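Local coordinates for tartrate dehydrogenase/decarboxylase (PDB 3FLK), which oxidises tartrate to oxaloglycolate with NAD, converts meso-tartrate to D-glycerate and oxidatively decarboxylates D-malate to pyruvate, using a divalent metal ion, at residues I262-S267 and P341-T346; N297-I302 and N328-V333. The protein carries 1 engineered substitution. One frame throughout, in Å; residues are numbered along the deposited sequence.

Contact 1: I262-S267 and P341-T346; sequences IGIAPS and PDMGGT. With NAI (1,4-dihydronicotinamide adenine dinucleotide), chain F.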
loop_
_atom_site.group_PDB
_atom_site.type_symbol
_atom_site.label_atom_id
_atom_site.label_comp_id
_atom_site.label_asym_id
_atom_site.label_seq_id
_atom_site.Cartn_x
_atom_site.Cartn_y
_atom_site.Cartn_z
ATOM N N ILE A 262 -7.593 -9.041 -9.786
ATOM C CA ILE A 262 -7.605 -7.662 -10.280
ATOM C C ILE A 262 -8.334 -7.559 -11.626
ATOM O O ILE A 262 -8.579 -6.462 -12.128
ATOM C CB ILE A 262 -6.172 -7.019 -10.349
ATOM C CG1 ILE A 262 -5.407 -7.406 -11.632
ATOM C CG2 ILE A 262 -5.370 -7.283 -9.060
ATOM C CD1 ILE A 262 -5.014 -8.866 -11.763
ATOM N N GLY A 263 -8.704 -8.712 -12.184
ATOM C CA GLY A 263 -9.269 -8.785 -13.531
ATOM C C GLY A 263 -10.689 -8.276 -13.718
ATOM O O GLY A 263 -11.149 -8.150 -14.853
ATOM N N ILE A 264 -11.387 -7.982 -12.620
ATOM C CA ILE A 264 -12.779 -7.516 -12.700
ATOM C C ILE A 264 -12.981 -6.038 -12.330
ATOM O O ILE A 264 -14.043 -5.470 -12.593
ATOM C CB ILE A 264 -13.747 -8.402 -11.854
ATOM C CG1 ILE A 264 -13.470 -8.249 -10.355
ATOM C CG2 ILE A 264 -13.676 -9.872 -12.299
ATOM C CD1 ILE A 264 -14.605 -8.724 -9.461
ATOM N N ALA A 265 -11.957 -5.421 -11.745
ATOM C CA ALA A 265 -12.070 -4.082 -11.162
ATOM C C ALA A 265 -12.129 -2.959 -12.205
ATOM O O ALA A 265 -11.159 -2.735 -12.935
ATOM C CB ALA A 265 -10.933 -3.840 -10.178
ATOM N N PRO A 266 -13.272 -2.252 -12.277
ATOM C CA PRO A 266 -13.438 -1.157 -13.219
ATOM C C PRO A 266 -13.053 0.196 -12.618
ATOM O O PRO A 266 -12.878 0.310 -11.401
ATOM C CB PRO A 266 -14.939 -1.185 -13.484
ATOM C CG PRO A 266 -15.516 -1.550 -12.162
ATOM C CD PRO A 266 -14.499 -2.458 -11.483
ATOM N N SER A 267 -12.939 1.212 -13.467
ATOM C CA SER A 267 -12.702 2.569 -12.990
ATOM C C SER A 267 -13.368 3.628 -13.860
ATOM O O SER A 267 -13.367 3.538 -15.095
ATOM C CB SER A 267 -11.208 2.854 -12.842
ATOM O OG SER A 267 -10.624 3.206 -14.075
ATOM N N PRO A 341 -8.881 -17.996 -16.489
ATOM C CA PRO A 341 -8.040 -18.685 -15.495
ATOM C C PRO A 341 -7.736 -17.915 -14.200
ATOM O O PRO A 341 -7.506 -18.546 -13.168
ATOM C CB PRO A 341 -6.747 -18.959 -16.269
ATOM C CG PRO A 341 -7.186 -19.040 -17.691
ATOM C CD PRO A 341 -8.219 -17.963 -17.807
ATOM N N ASP A 342 -7.728 -16.582 -14.248
ATOM C CA ASP A 342 -7.480 -15.783 -13.037
ATOM C C ASP A 342 -8.610 -15.924 -12.009
ATOM O O ASP A 342 -8.425 -15.619 -10.827
ATOM C CB ASP A 342 -7.226 -14.308 -13.377
ATOM C CG ASP A 342 -8.425 -13.638 -14.015
ATOM O OD1 ASP A 342 -9.030 -12.753 -13.373
ATOM O OD2 ASP A 342 -8.770 -14.002 -15.156
HETATM N N MSE A 343 -9.772 -16.389 -12.469
HETATM C CA MSE A 343 -10.916 -16.654 -11.601
HETATM C C MSE A 343 -11.193 -18.153 -11.448
HETATM O O MSE A 343 -12.240 -18.549 -10.931
HETATM C CB MSE A 343 -12.164 -15.947 -12.127
HETATM C CG MSE A 343 -12.024 -14.447 -12.253
HETATM SE SE MSE A 343 -13.736 -13.634 -12.668
HETATM C CE MSE A 343 -14.498 -13.606 -10.880
ATOM N N GLY A 344 -10.256 -18.979 -11.905
ATOM C CA GLY A 344 -10.357 -20.428 -11.743
ATOM C C GLY A 344 -11.052 -21.156 -12.882
ATOM O O GLY A 344 -11.286 -22.363 -12.794
ATOM N N GLY A 345 -11.376 -20.427 -13.950
ATOM C CA GLY A 345 -12.055 -21.008 -15.109
ATOM C C GLY A 345 -11.109 -21.400 -16.228
ATOM O O GLY A 345 -9.891 -21.276 -16.094
ATOM N N THR A 346 -11.670 -21.865 -17.341
ATOM C CA THR A 346 -10.866 -22.323 -18.475
ATOM C C THR A 346 -11.194 -21.588 -19.774
ATOM O O THR A 346 -10.619 -21.891 -20.821
ATOM C CB THR A 346 -11.017 -23.846 -18.713
ATOM O OG1 THR A 346 -12.394 -24.161 -18.953
ATOM C CG2 THR A 346 -10.508 -24.643 -17.512
HETATM P PA NAI F . -0.816 -4.914 -14.823
HETATM O O1A NAI F . -2.133 -4.556 -14.247
HETATM O O2A NAI F . -0.777 -4.725 -16.285
HETATM O O5B NAI F . -0.495 -6.446 -14.485
HETATM C C5B NAI F . -0.269 -6.907 -13.172
HETATM C C4B NAI F . -0.542 -8.405 -13.089
HETATM O O4B NAI F . -1.937 -8.641 -13.148
HETATM C C3B NAI F . 0.095 -9.171 -14.239
HETATM O O3B NAI F . 0.621 -10.375 -13.734
HETATM C C2B NAI F . -1.060 -9.438 -15.183
HETATM O O2B NAI F . -0.911 -10.653 -15.882
HETATM C C1B NAI F . -2.273 -9.445 -14.267
HETATM N N9A NAI F . -3.462 -8.910 -14.951
HETATM C C8A NAI F . -3.730 -7.596 -15.239
HETATM N N7A NAI F . -4.923 -7.535 -15.869
HETATM C C5A NAI F . -5.421 -8.781 -15.988
HETATM C C6A NAI F . -6.595 -9.276 -16.546
HETATM N N6A NAI F . -7.484 -8.449 -17.090
HETATM N N1A NAI F . -6.834 -10.636 -16.518
HETATM C C2A NAI F . -5.922 -11.497 -15.947
HETATM N N3A NAI F . -4.761 -10.992 -15.391
HETATM C C4A NAI F . -4.512 -9.659 -15.416
HETATM O O3 NAI F . 0.289 -4.020 -14.047
HETATM P PN NAI F . 1.896 -4.075 -14.185
HETATM O O1N NAI F . 2.351 -5.425 -14.579
HETATM O O2N NAI F . 2.428 -3.508 -12.924
HETATM O O5D NAI F . 2.201 -3.035 -15.365
HETATM C C5D NAI F . 2.226 -3.421 -16.724
HETATM C C4D NAI F . 2.170 -2.184 -17.619
HETATM O O4D NAI F . 0.891 -1.585 -17.537
HETATM C C3D NAI F . 3.172 -1.105 -17.231
HETATM O O3D NAI F . 3.672 -0.547 -18.421
HETATM C C2D NAI F . 2.344 -0.073 -16.486
HETATM O O2D NAI F . 2.869 1.228 -16.608
HETATM C C1D NAI F . 0.999 -0.214 -17.183
HETATM N N1N NAI F . -0.180 0.187 -16.390
HETATM C C2N NAI F . -1.081 1.022 -16.990
HETATM C C3N NAI F . -2.230 1.425 -16.319
HETATM C C7N NAI F . -3.320 2.113 -17.091
HETATM O O7N NAI F . -3.201 2.253 -18.490
HETATM N N7N NAI F . -4.384 2.581 -16.439
HETATM C C4N NAI F . -2.455 0.963 -15.023
HETATM C C5N NAI F . -1.536 0.107 -14.416
HETATM C C6N NAI F . -0.393 -0.281 -15.115
#
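Ile-264 and Met-343 form the apolar half of this contact. The CG2 methyl of Ile-264 lies 3.8 Å from SE of Met-343, a selenomethionine, and the two side chains cross at about a right angle. Both are buried, with Phe-113 against Ile-264 and Val-116 against Met-343. The other half is looser packing of a carboxylate on a backbone: Asp-342 OD1 lies 4.0 Å from Gly-263 CA, where glycine has no side chain to hold it off. A first torsion of 64° sets CG of Asp-342 between its backbone N and carbonyl carbon, turning the carboxylate to the glycine. The group is held by hydrogen bonds between OD2 and Thr-340 OG1 and between OD1 and both Thr-261 OG1 and Asn-297 ND2. Together the segments line the adenosine end of the NADH pocket in the isocitrate/isopropylmalate dehydrogenase fold. Ile-262 CD1 stands over one face of the adenine, 3.5 Å from N9A and 3.4 Å from the ribose O4B. Gly-263 CA lies over the same face, 4.0 Å from N6A. Asp-342 comes in obliquely at the far end of the ring, its CG 3.8 Å from C2A. Ile-226 of the second subunit packs on Ile-262. Gly-344 N donates to Pro-341 O at 3.1 Å, closing a type I turn with Asp-342 and Met-343 at its corners. The loose side is solvent-exposed: Pro-341 before these two residues, Gly-344 and Thr-346 after them.

Contact 2: N297-I302 and N328-V333; sequences NPIAMI and NAIERV. With NAI (1,4-dihydronicotinamide adenine dinucleotide), chain F.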
loop_
_atom_site.group_PDB
_atom_site.type_symbol
_atom_site.label_atom_id
_atom_site.label_comp_id
_atom_site.label_asym_id
_atom_site.label_seq_id
_atom_site.Cartn_x
_atom_site.Cartn_y
_atom_site.Cartn_z
ATOM N N ASN A 297 -8.791 -11.425 -18.451
ATOM C CA ASN A 297 -10.159 -11.242 -17.971
ATOM C C ASN A 297 -10.743 -9.951 -18.550
ATOM O O ASN A 297 -10.192 -8.870 -18.323
ATOM C CB ASN A 297 -10.163 -11.195 -16.434
ATOM C CG ASN A 297 -11.542 -11.407 -15.831
ATOM O OD1 ASN A 297 -12.561 -11.183 -16.478
ATOM N ND2 ASN A 297 -11.573 -11.849 -14.578
ATOM N N PRO A 298 -11.842 -10.059 -19.328
ATOM C CA PRO A 298 -12.468 -8.872 -19.905
ATOM C C PRO A 298 -13.528 -8.209 -19.017
ATOM O O PRO A 298 -14.093 -7.185 -19.414
ATOM C CB PRO A 298 -13.134 -9.424 -21.165
ATOM C CG PRO A 298 -13.525 -10.823 -20.783
ATOM C CD PRO A 298 -12.534 -11.297 -19.744
ATOM N N ILE A 299 -13.802 -8.776 -17.842
ATOM C CA ILE A 299 -14.887 -8.265 -16.993
ATOM C C ILE A 299 -14.653 -6.816 -16.541
ATOM O O ILE A 299 -15.589 -6.012 -16.529
ATOM C CB ILE A 299 -15.210 -9.203 -15.792
ATOM C CG1 ILE A 299 -15.805 -10.527 -16.299
ATOM C CG2 ILE A 299 -16.183 -8.525 -14.817
ATOM C CD1 ILE A 299 -15.996 -11.594 -15.230
ATOM N N ALA A 300 -13.409 -6.485 -16.199
ATOM C CA ALA A 300 -13.052 -5.119 -15.802
ATOM C C ALA A 300 -13.409 -4.109 -16.889
ATOM O O ALA A 300 -14.013 -3.072 -16.607
ATOM C CB ALA A 300 -11.571 -5.030 -15.450
HETATM N N MSE A 301 -13.043 -4.433 -18.128
HETATM C CA MSE A 301 -13.371 -3.620 -19.297
HETATM C C MSE A 301 -14.886 -3.483 -19.476
HETATM O O MSE A 301 -15.387 -2.383 -19.706
HETATM C CB MSE A 301 -12.746 -4.234 -20.553
HETATM C CG MSE A 301 -12.824 -3.368 -21.802
HETATM SE SE MSE A 301 -11.492 -1.940 -21.797
HETATM C CE MSE A 301 -12.607 -0.460 -21.222
ATOM N N ILE A 302 -15.597 -4.603 -19.359
ATOM C CA ILE A 302 -17.051 -4.644 -19.562
ATOM C C ILE A 302 -17.798 -3.850 -18.483
ATOM O O ILE A 302 -18.672 -3.041 -18.794
ATOM C CB ILE A 302 -17.567 -6.107 -19.654
ATOM C CG1 ILE A 302 -17.046 -6.766 -20.939
ATOM C CG2 ILE A 302 -19.097 -6.154 -19.627
ATOM C CD1 ILE A 302 -16.960 -8.287 -20.883
ATOM N N ASN A 328 -25.956 -7.705 -14.051
ATOM C CA ASN A 328 -26.684 -8.967 -13.937
ATOM C C ASN A 328 -26.000 -10.068 -14.751
ATOM O O ASN A 328 -25.773 -11.166 -14.246
ATOM C CB ASN A 328 -28.141 -8.779 -14.391
ATOM C CG ASN A 328 -29.061 -9.919 -13.954
ATOM O OD1 ASN A 328 -28.612 -10.983 -13.532
ATOM N ND2 ASN A 328 -30.365 -9.691 -14.064
ATOM N N ALA A 329 -25.656 -9.750 -15.998
ATOM C CA ALA A 329 -24.981 -10.689 -16.896
ATOM C C ALA A 329 -23.599 -11.094 -16.371
ATOM O O ALA A 329 -23.231 -12.267 -16.426
ATOM C CB ALA A 329 -24.875 -10.100 -18.299
ATOM N N ILE A 330 -22.848 -10.117 -15.863
ATOM C CA ILE A 330 -21.541 -10.366 -15.247
ATOM C C ILE A 330 -21.670 -11.313 -14.047
ATOM O O ILE A 330 -20.937 -12.299 -13.957
ATOM C CB ILE A 330 -20.827 -9.037 -14.848
ATOM C CG1 ILE A 330 -20.316 -8.311 -16.098
ATOM C CG2 ILE A 330 -19.667 -9.304 -13.888
ATOM C CD1 ILE A 330 -20.027 -6.826 -15.899
ATOM N N GLU A 331 -22.614 -11.015 -13.151
ATOM C CA GLU A 331 -22.886 -11.843 -11.967
ATOM C C GLU A 331 -23.197 -13.295 -12.329
ATOM O O GLU A 331 -22.661 -14.220 -11.717
ATOM C CB GLU A 331 -24.057 -11.267 -11.159
ATOM C CG GLU A 331 -23.744 -10.002 -10.368
ATOM C CD GLU A 331 -24.996 -9.225 -9.964
ATOM O OE1 GLU A 331 -26.099 -9.819 -9.916
ATOM O OE2 GLU A 331 -24.878 -8.009 -9.698
ATOM N N ARG A 332 -24.062 -13.482 -13.324
ATOM C CA ARG A 332 -24.503 -14.818 -13.745
ATOM C C ARG A 332 -23.364 -15.658 -14.319
ATOM O O ARG A 332 -23.220 -16.836 -13.987
ATOM C CB ARG A 332 -25.656 -14.712 -14.749
ATOM C CG ARG A 332 -26.980 -14.295 -14.119
ATOM C CD ARG A 332 -28.021 -13.967 -15.172
ATOM N NE ARG A 332 -29.326 -13.678 -14.579
ATOM C CZ ARG A 332 -30.349 -14.528 -14.555
ATOM N NH1 ARG A 332 -30.238 -15.735 -15.098
ATOM N NH2 ARG A 332 -31.493 -14.167 -13.990
ATOM N N VAL A 333 -22.554 -15.036 -15.170
ATOM C CA VAL A 333 -21.410 -15.687 -15.801
ATOM C C VAL A 333 -20.370 -16.139 -14.763
ATOM O O VAL A 333 -19.833 -17.250 -14.852
ATOM C CB VAL A 333 -20.808 -14.767 -16.898
ATOM C CG1 VAL A 333 -19.334 -15.030 -17.118
ATOM C CG2 VAL A 333 -21.592 -14.919 -18.201
HETATM P PA NAI F . -0.816 -4.914 -14.823
HETATM O O1A NAI F . -2.133 -4.556 -14.247
HETATM O O2A NAI F . -0.777 -4.725 -16.285
HETATM O O5B NAI F . -0.495 -6.446 -14.485
HETATM C C5B NAI F . -0.269 -6.907 -13.172
HETATM C C4B NAI F . -0.542 -8.405 -13.089
HETATM O O4B NAI F . -1.937 -8.641 -13.148
HETATM C C3B NAI F . 0.095 -9.171 -14.239
HETATM O O3B NAI F . 0.621 -10.375 -13.734
HETATM C C2B NAI F . -1.060 -9.438 -15.183
HETATM O O2B NAI F . -0.911 -10.653 -15.882
HETATM C C1B NAI F . -2.273 -9.445 -14.267
HETATM N N9A NAI F . -3.462 -8.910 -14.951
HETATM C C8A NAI F . -3.730 -7.596 -15.239
HETATM N N7A NAI F . -4.923 -7.535 -15.869
HETATM C C5A NAI F . -5.421 -8.781 -15.988
HETATM C C6A NAI F . -6.595 -9.276 -16.546
HETATM N N6A NAI F . -7.484 -8.449 -17.090
HETATM N N1A NAI F . -6.834 -10.636 -16.518
HETATM C C2A NAI F . -5.922 -11.497 -15.947
HETATM N N3A NAI F . -4.761 -10.992 -15.391
HETATM C C4A NAI F . -4.512 -9.659 -15.416
HETATM O O3 NAI F . 0.289 -4.020 -14.047
HETATM P PN NAI F . 1.896 -4.075 -14.185
HETATM O O1N NAI F . 2.351 -5.425 -14.579
HETATM O O2N NAI F . 2.428 -3.508 -12.924
HETATM O O5D NAI F . 2.201 -3.035 -15.365
HETATM C C5D NAI F . 2.226 -3.421 -16.724
HETATM C C4D NAI F . 2.170 -2.184 -17.619
HETATM O O4D NAI F . 0.891 -1.585 -17.537
HETATM C C3D NAI F . 3.172 -1.105 -17.231
HETATM O O3D NAI F . 3.672 -0.547 -18.421
HETATM C C2D NAI F . 2.344 -0.073 -16.486
HETATM O O2D NAI F . 2.869 1.228 -16.608
HETATM C C1D NAI F . 0.999 -0.214 -17.183
HETATM N N1N NAI F . -0.180 0.187 -16.390
HETATM C C2N NAI F . -1.081 1.022 -16.990
HETATM C C3N NAI F . -2.230 1.425 -16.319
HETATM C C7N NAI F . -3.320 2.113 -17.091
HETATM O O7N NAI F . -3.201 2.253 -18.490
HETATM N N7N NAI F . -4.384 2.581 -16.439
HETATM C C4N NAI F . -2.455 0.963 -15.023
HETATM C C5N NAI F . -1.536 0.107 -14.416
HETATM C C6N NAI F . -0.393 -0.281 -15.115
#
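Helix-on-helix packing behind the adenine pocket of the isocitrate/isopropylmalate dehydrogenase fold sets Ile-299 and Ile-302 against Ile-330. These residues belong to two helices consecutive in the chain, 299-313 and 317-336, and the local backbones run in broadly opposite senses. Closest approach of the backbones is at Ile-299 and Ile-330, with CA atoms 7.2 Å apart. Ile-330 serves both neighbours with different branches: its CG2 meets Ile-299 CG2 at 3.7 Å, and its CD1 reaches Ile-302 CG2 at 3.9 Å. The side chains of each pair run antiparallel alongside one another, and both contacts are between methyls. All three isoleucines are buried. Ile-356 of helix 349-361 touches both Ile-302 and Val-333, and Val-27 of helix 17-35 adds to the cover over Ile-302. Just ahead of the first helix, the loop residue Asn-297 meets the cofactor. Asn-297 N donates to adenine N1A at 2.9 Å, and N6A donates back to Asn-297 O at 3.0 Å, a backbone pair that reads the donor and acceptor pattern of the adenine edge. With CG anti to the backbone N (chi1 -163°), the Asn-297 side chain turns to the helix start and caps it: Ile-299 N donates to OD1 at 3.0 Å, nearly straight at 163°, from a point 37° above the carbonyl plane.

Contact 2 is nested within the chain loop that contact 1 closes, in the order 262-267, 297-302, 328-333, 341-346, and their centres lie 9 Å apart. Both border NADH, and two probable hydrogen bonds join them: Asp-342 OD1 to Asn-297 ND2 at 3.0 Å, and Gly-263 O to Ala-300 N at 3.1 Å. The second ties the residues just ahead of strand 266-270 of the large mixed sheet to the first turn of helix 299-313. Helix 317-336 packs on that helix and then leads into the loop carrying Asp-342. The adenine is thus met by three separate chain segments, 262-267, 297-302 and 341-346, that are bonded or packed to one another.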